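Local coordinates for periplasmic binding protein (Veillonella parvula, PDB 4N01) that probably captures a solute in the periplasm for uptake into the cell, as a solute-binding protein of the alpha/beta type, at residues I199-I213 / T229-V241. Sequence-based numbering, arbitrary orientation.
Sequences IQNKLKDLPRKRVFI and TTNILKLIGADNV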
loop_
_atom_site.group_PDB
_atom_site.type_symbol
_atom_site.label_atom_id
_atom_site.label_comp_id
_atom_site.label_asym_id
_atom_site.label_seq_id
_atom_site.Cartn_x
_atom_site.Cartn_y
_atom_site.Cartn_z
ATOM N N ILE A 199 -2.686 9.865 17.737
ATOM C CA ILE A 199 -3.854 10.177 16.916
ATOM C C ILE A 199 -5.138 9.680 17.573
ATOM O O ILE A 199 -6.117 10.421 17.701
ATOM C CB ILE A 199 -3.757 9.528 15.524
ATOM C CG1 ILE A 199 -2.516 10.038 14.787
ATOM C CG2 ILE A 199 -5.027 9.814 14.710
ATOM C CD1 ILE A 199 -2.095 9.125 13.659
ATOM N N GLN A 200 -5.138 8.422 17.994
ATOM C CA GLN A 200 -6.345 7.819 18.542
ATOM C C GLN A 200 -6.793 8.482 19.846
ATOM O O GLN A 200 -7.992 8.588 20.113
ATOM C CB GLN A 200 -6.150 6.299 18.697
ATOM C CG GLN A 200 -5.954 5.586 17.357
ATOM C CD GLN A 200 -5.948 4.080 17.485
ATOM O OE1 GLN A 200 -5.273 3.521 18.350
ATOM N NE2 GLN A 200 -6.714 3.410 16.627
ATOM N N ASN A 201 -5.839 8.945 20.652
ATOM C CA ASN A 201 -6.181 9.671 21.876
ATOM C C ASN A 201 -6.934 10.969 21.606
ATOM O O ASN A 201 -7.845 11.323 22.350
ATOM C CB ASN A 201 -4.935 9.936 22.736
ATOM C CG ASN A 201 -4.596 8.763 23.637
ATOM O OD1 ASN A 201 -5.480 8.002 24.035
ATOM N ND2 ASN A 201 -3.314 8.607 23.962
ATOM N N LYS A 202 -6.559 11.671 20.539
ATOM C CA LYS A 202 -7.290 12.868 20.112
ATOM C C LYS A 202 -8.690 12.551 19.578
ATOM O O LYS A 202 -9.553 13.420 19.556
ATOM C CB LYS A 202 -6.506 13.612 19.023
ATOM C CG LYS A 202 -5.359 14.479 19.519
ATOM C CD LYS A 202 -5.870 15.686 20.289
ATOM C CE LYS A 202 -4.761 16.701 20.546
ATOM N NZ LYS A 202 -3.586 16.104 21.234
ATOM N N LEU A 203 -8.907 11.318 19.130
ATOM C CA LEU A 203 -10.173 10.948 18.500
ATOM C C LEU A 203 -11.162 10.327 19.470
ATOM O O LEU A 203 -12.315 10.089 19.110
ATOM C CB LEU A 203 -9.937 9.964 17.356
ATOM C CG LEU A 203 -9.095 10.518 16.212
ATOM C CD1 LEU A 203 -8.923 9.474 15.129
ATOM C CD2 LEU A 203 -9.789 11.761 15.656
ATOM N N LYS A 204 -10.708 10.059 20.690
ATOM C CA LYS A 204 -11.570 9.457 21.699
ATOM C C LYS A 204 -12.839 10.297 21.861
ATOM O O LYS A 204 -12.763 11.517 22.023
ATOM C CB LYS A 204 -10.836 9.338 23.038
ATOM C CG LYS A 204 -11.220 8.095 23.830
ATOM C CD LYS A 204 -11.413 8.412 25.309
ATOM C CE LYS A 204 -11.649 7.150 26.125
ATOM N NZ LYS A 204 -11.322 7.360 27.563
ATOM N N ASP A 205 -13.993 9.646 21.754
ATOM C CA ASP A 205 -15.287 10.295 22.002
ATOM C C ASP A 205 -15.703 11.329 20.947
ATOM O O ASP A 205 -16.633 12.106 21.174
ATOM C CB ASP A 205 -15.336 10.918 23.403
ATOM C CG ASP A 205 -15.134 9.897 24.504
ATOM O OD1 ASP A 205 -15.654 8.767 24.377
ATOM O OD2 ASP A 205 -14.450 10.226 25.499
ATOM N N LEU A 206 -15.019 11.338 19.806
ATOM C CA LEU A 206 -15.523 12.036 18.619
ATOM C C LEU A 206 -16.325 11.039 17.783
ATOM O O LEU A 206 -15.975 9.861 17.718
ATOM C CB LEU A 206 -14.377 12.609 17.773
ATOM C CG LEU A 206 -13.441 13.605 18.467
ATOM C CD1 LEU A 206 -12.437 14.170 17.466
ATOM C CD2 LEU A 206 -14.237 14.720 19.132
ATOM N N PRO A 207 -17.403 11.505 17.133
ATOM C CA PRO A 207 -18.245 10.607 16.323
ATOM C C PRO A 207 -17.507 9.995 15.140
ATOM O O PRO A 207 -16.653 10.654 14.539
ATOM C CB PRO A 207 -19.360 11.527 15.801
ATOM C CG PRO A 207 -18.817 12.932 15.951
ATOM C CD PRO A 207 -17.928 12.881 17.172
ATOM N N ARG A 208 -17.837 8.753 14.792
ATOM C CA ARG A 208 -17.214 8.115 13.643
ATOM C C ARG A 208 -17.843 8.685 12.375
ATOM O O ARG A 208 -18.963 9.195 12.405
ATOM C CB ARG A 208 -17.425 6.594 13.698
ATOM C CG ARG A 208 -16.968 5.949 15.012
ATOM C CD ARG A 208 -17.084 4.432 14.951
ATOM N NE ARG A 208 -16.205 3.878 13.922
ATOM C CZ ARG A 208 -14.928 3.578 14.123
ATOM N NH1 ARG A 208 -14.383 3.791 15.316
ATOM N NH2 ARG A 208 -14.196 3.079 13.133
ATOM N N LYS A 209 -17.128 8.598 11.264
ATOM C CA LYS A 209 -17.627 9.140 10.002
ATOM C C LYS A 209 -17.661 8.065 8.928
ATOM O O LYS A 209 -16.834 7.153 8.934
ATOM C CB LYS A 209 -16.727 10.289 9.530
ATOM C CG LYS A 209 -16.680 11.454 10.489
ATOM C CD LYS A 209 -18.017 12.163 10.576
ATOM C CE LYS A 209 -17.909 13.370 11.503
ATOM N NZ LYS A 209 -19.132 14.205 11.467
ATOM N N ARG A 210 -18.611 8.173 8.004
ATOM C CA ARG A 210 -18.702 7.209 6.911
ATOM C C ARG A 210 -18.001 7.749 5.676
ATOM O O ARG A 210 -18.177 8.917 5.320
ATOM C CB ARG A 210 -20.163 6.882 6.633
ATOM C CG ARG A 210 -20.734 6.001 7.724
ATOM C CD ARG A 210 -22.223 6.123 7.836
ATOM N NE ARG A 210 -22.941 5.616 6.666
ATOM C CZ ARG A 210 -23.166 4.326 6.421
ATOM N NH1 ARG A 210 -22.701 3.394 7.249
ATOM N NH2 ARG A 210 -23.850 3.961 5.342
ATOM N N VAL A 211 -17.177 6.916 5.045
ATOM C CA VAL A 211 -16.357 7.381 3.919
ATOM C C VAL A 211 -16.497 6.484 2.682
ATOM O O VAL A 211 -16.849 5.315 2.779
ATOM C CB VAL A 211 -14.861 7.532 4.307
ATOM C CG1 VAL A 211 -14.724 8.421 5.544
ATOM C CG2 VAL A 211 -14.203 6.160 4.558
ATOM N N PHE A 212 -16.233 7.047 1.516
ATOM C CA PHE A 212 -16.237 6.288 0.277
ATOM C C PHE A 212 -14.914 6.562 -0.416
ATOM O O PHE A 212 -14.492 7.713 -0.539
ATOM C CB PHE A 212 -17.409 6.736 -0.605
ATOM C CG PHE A 212 -17.367 6.180 -2.002
ATOM C CD1 PHE A 212 -17.607 4.827 -2.236
ATOM C CD2 PHE A 212 -17.113 7.009 -3.082
ATOM C CE1 PHE A 212 -17.571 4.314 -3.533
ATOM C CE2 PHE A 212 -17.083 6.508 -4.377
ATOM C CZ PHE A 212 -17.309 5.159 -4.603
ATOM N N ILE A 213 -14.232 5.504 -0.837
ATOM C CA ILE A 213 -12.971 5.675 -1.548
ATOM C C ILE A 213 -13.210 5.644 -3.061
ATOM O O ILE A 213 -13.722 4.660 -3.606
ATOM C CB ILE A 213 -11.951 4.583 -1.171
ATOM C CG1 ILE A 213 -11.608 4.680 0.319
ATOM C CG2 ILE A 213 -10.696 4.756 -2.002
ATOM C CD1 ILE A 213 -12.488 3.848 1.205
ATOM N N THR A 229 -7.171 -1.308 3.135
ATOM C CA THR A 229 -7.610 0.085 3.119
ATOM C C THR A 229 -8.759 0.292 4.107
ATOM O O THR A 229 -8.787 1.270 4.863
ATOM C CB THR A 229 -8.066 0.513 1.712
ATOM O OG1 THR A 229 -6.953 0.447 0.805
ATOM C CG2 THR A 229 -8.612 1.942 1.738
ATOM N N THR A 230 -9.701 -0.639 4.111
ATOM C CA THR A 230 -10.827 -0.565 5.031
ATOM C C THR A 230 -10.356 -0.651 6.475
ATOM O O THR A 230 -10.784 0.127 7.333
ATOM C CB THR A 230 -11.796 -1.714 4.741
ATOM O OG1 THR A 230 -12.429 -1.462 3.480
ATOM C CG2 THR A 230 -12.851 -1.825 5.835
ATOM N N ASN A 231 -9.464 -1.597 6.748
ATOM C CA ASN A 231 -9.015 -1.820 8.117
ATOM C C ASN A 231 -8.190 -0.689 8.721
ATOM O O ASN A 231 -8.323 -0.399 9.906
ATOM C CB ASN A 231 -8.274 -3.149 8.210
ATOM C CG ASN A 231 -9.203 -4.312 8.034
ATOM O OD1 ASN A 231 -10.379 -4.230 8.411
ATOM N ND2 ASN A 231 -8.708 -5.397 7.446
ATOM N N ILE A 232 -7.352 -0.035 7.921
ATOM C CA ILE A 232 -6.549 1.064 8.461
ATOM C C ILE A 232 -7.411 2.315 8.688
ATOM O O ILE A 232 -7.216 3.045 9.658
ATOM C CB ILE A 232 -5.317 1.380 7.586
ATOM C CG1 ILE A 232 -5.739 1.795 6.172
ATOM C CG2 ILE A 232 -4.413 0.159 7.526
ATOM C CD1 ILE A 232 -5.074 3.034 5.673
ATOM N N LEU A 233 -8.385 2.547 7.812
ATOM C CA LEU A 233 -9.289 3.685 7.984
ATOM C C LEU A 233 -10.163 3.543 9.228
ATOM O O LEU A 233 -10.494 4.537 9.880
ATOM C CB LEU A 233 -10.165 3.904 6.727
ATOM C CG LEU A 233 -9.381 4.421 5.514
ATOM C CD1 LEU A 233 -10.297 4.487 4.287
ATOM C CD2 LEU A 233 -8.772 5.790 5.818
ATOM N N LYS A 234 -10.504 2.312 9.591
ATOM C CA LYS A 234 -11.261 2.087 10.822
ATOM C C LYS A 234 -10.491 2.563 12.061
ATOM O O LYS A 234 -11.090 2.930 13.074
ATOM C CB LYS A 234 -11.653 0.611 10.958
ATOM C CG LYS A 234 -12.814 0.217 10.058
ATOM C CD LYS A 234 -13.233 -1.233 10.254
ATOM C CE LYS A 234 -14.557 -1.498 9.535
ATOM N NZ LYS A 234 -14.879 -2.951 9.419
ATOM N N LEU A 235 -9.166 2.575 11.978
ATOM C CA LEU A 235 -8.346 3.021 13.114
ATOM C C LEU A 235 -8.564 4.495 13.494
ATOM O O LEU A 235 -8.264 4.893 14.626
ATOM C CB LEU A 235 -6.856 2.789 12.830
ATOM C CG LEU A 235 -6.403 1.336 12.688
ATOM C CD1 LEU A 235 -4.933 1.337 12.265
ATOM C CD2 LEU A 235 -6.590 0.552 13.985
ATOM N N ILE A 236 -9.055 5.304 12.557
ATOM C CA ILE A 236 -9.285 6.723 12.832
ATOM C C ILE A 236 -10.756 7.086 12.714
ATOM O O ILE A 236 -11.098 8.224 12.394
ATOM C CB ILE A 236 -8.463 7.659 11.911
ATOM C CG1 ILE A 236 -8.743 7.351 10.434
ATOM C CG2 ILE A 236 -6.969 7.550 12.228
ATOM C CD1 ILE A 236 -8.188 8.441 9.466
ATOM N N GLY A 237 -11.621 6.110 12.952
ATOM C CA GLY A 237 -13.046 6.363 12.960
ATOM C C GLY A 237 -13.597 6.704 11.591
ATOM O O GLY A 237 -14.565 7.449 11.482
ATOM N N ALA A 238 -12.972 6.174 10.545
ATOM C CA ALA A 238 -13.465 6.393 9.186
ATOM C C ALA A 238 -13.933 5.044 8.658
ATOM O O ALA A 238 -13.122 4.152 8.427
ATOM C CB ALA A 238 -12.359 6.957 8.309
ATOM N N ASP A 239 -15.242 4.878 8.501
ATOM C CA ASP A 239 -15.804 3.576 8.145
ATOM C C ASP A 239 -16.184 3.494 6.668
ATOM O O ASP A 239 -17.069 4.209 6.219
ATOM C CB ASP A 239 -17.038 3.297 9.003
ATOM C CG ASP A 239 -16.695 3.099 10.467
ATOM O OD1 ASP A 239 -15.697 2.396 10.758
ATOM O OD2 ASP A 239 -17.432 3.634 11.333
ATOM N N ASN A 240 -15.512 2.620 5.926
ATOM C CA ASN A 240 -15.738 2.452 4.487
ATOM C C ASN A 240 -17.150 1.951 4.192
ATOM O O ASN A 240 -17.522 0.856 4.635
ATOM C CB ASN A 240 -14.689 1.469 3.928
ATOM C CG ASN A 240 -14.817 1.245 2.428
ATOM O OD1 ASN A 240 -15.678 1.831 1.773
ATOM N ND2 ASN A 240 -13.923 0.418 1.871
ATOM N N VAL A 241 -17.946 2.746 3.471
ATOM C CA VAL A 241 -19.348 2.367 3.245
ATOM C C VAL A 241 -19.510 1.178 2.313
ATOM O O VAL A 241 -20.604 0.596 2.222
ATOM C CB VAL A 241 -20.215 3.539 2.704
ATOM C CG1 VAL A 241 -20.304 4.666 3.741
ATOM C CG2 VAL A 241 -19.651 4.052 1.392
HETATM O O HOH W 1 -11.446 3.170 16.126
HETATM O O HOH W 2 -15.297 2.913 -0.638
#
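Strands 209-213 and 238-240 pair in parallel at one border of the four-stranded sheet in the C-terminal lobe of this periplasmic binding protein, with helix 229-234 as the return leg of a beta-alpha-beta crossover. Strand 238-240 is one edge strand of the sheet within this chain, and four backbone bonds join the 237-241 run to strand 209-213: K209 N to G237 O (2.8 Å), D239 N to K209 O, V211 N to D239 O and V241 N to V211 O. G237, with positive phi, is the C-prime residue of a Schellman motif that ends the helix, and R208 braces this turn. Its chain bends at chi3 (63°), bringing the guanidinium side-on to the D239 carboxylate: NE bonds OD2 and NH2 bonds OD1, both at 2.9 Å from the syn side, somewhat out of the carboxylate plane, with the two planes 24° apart. NH2 also reaches K234 O on an in-plane lone pair (3.1 Å), while G237 CA lies over one guanidinium face. On the helix 182-203 side, Q200 NE2 meets L235 O almost dead straight (2.9 Å, 179°), and L203 CD1 packs on I236 CB. On one face of the sheet V211 CG1 touches A238 CB, and I213 and L233 meet tip to tip through their CD1 methyls (3.8 Å). On the other, V241 CG1 sits over one face of the R210 guanidinium, whose NH2 bonds Q262 O. N240 sends ND2 to T230 OG1 and to A224 O. R208 thus adds a second bond to K234 O, already held by G237 N and also by water 1 from R208 NH1, while Q200 takes L235 O; the aspartate probably balances the arginine's charge, and together they probably help hold the helix-to-strand turn.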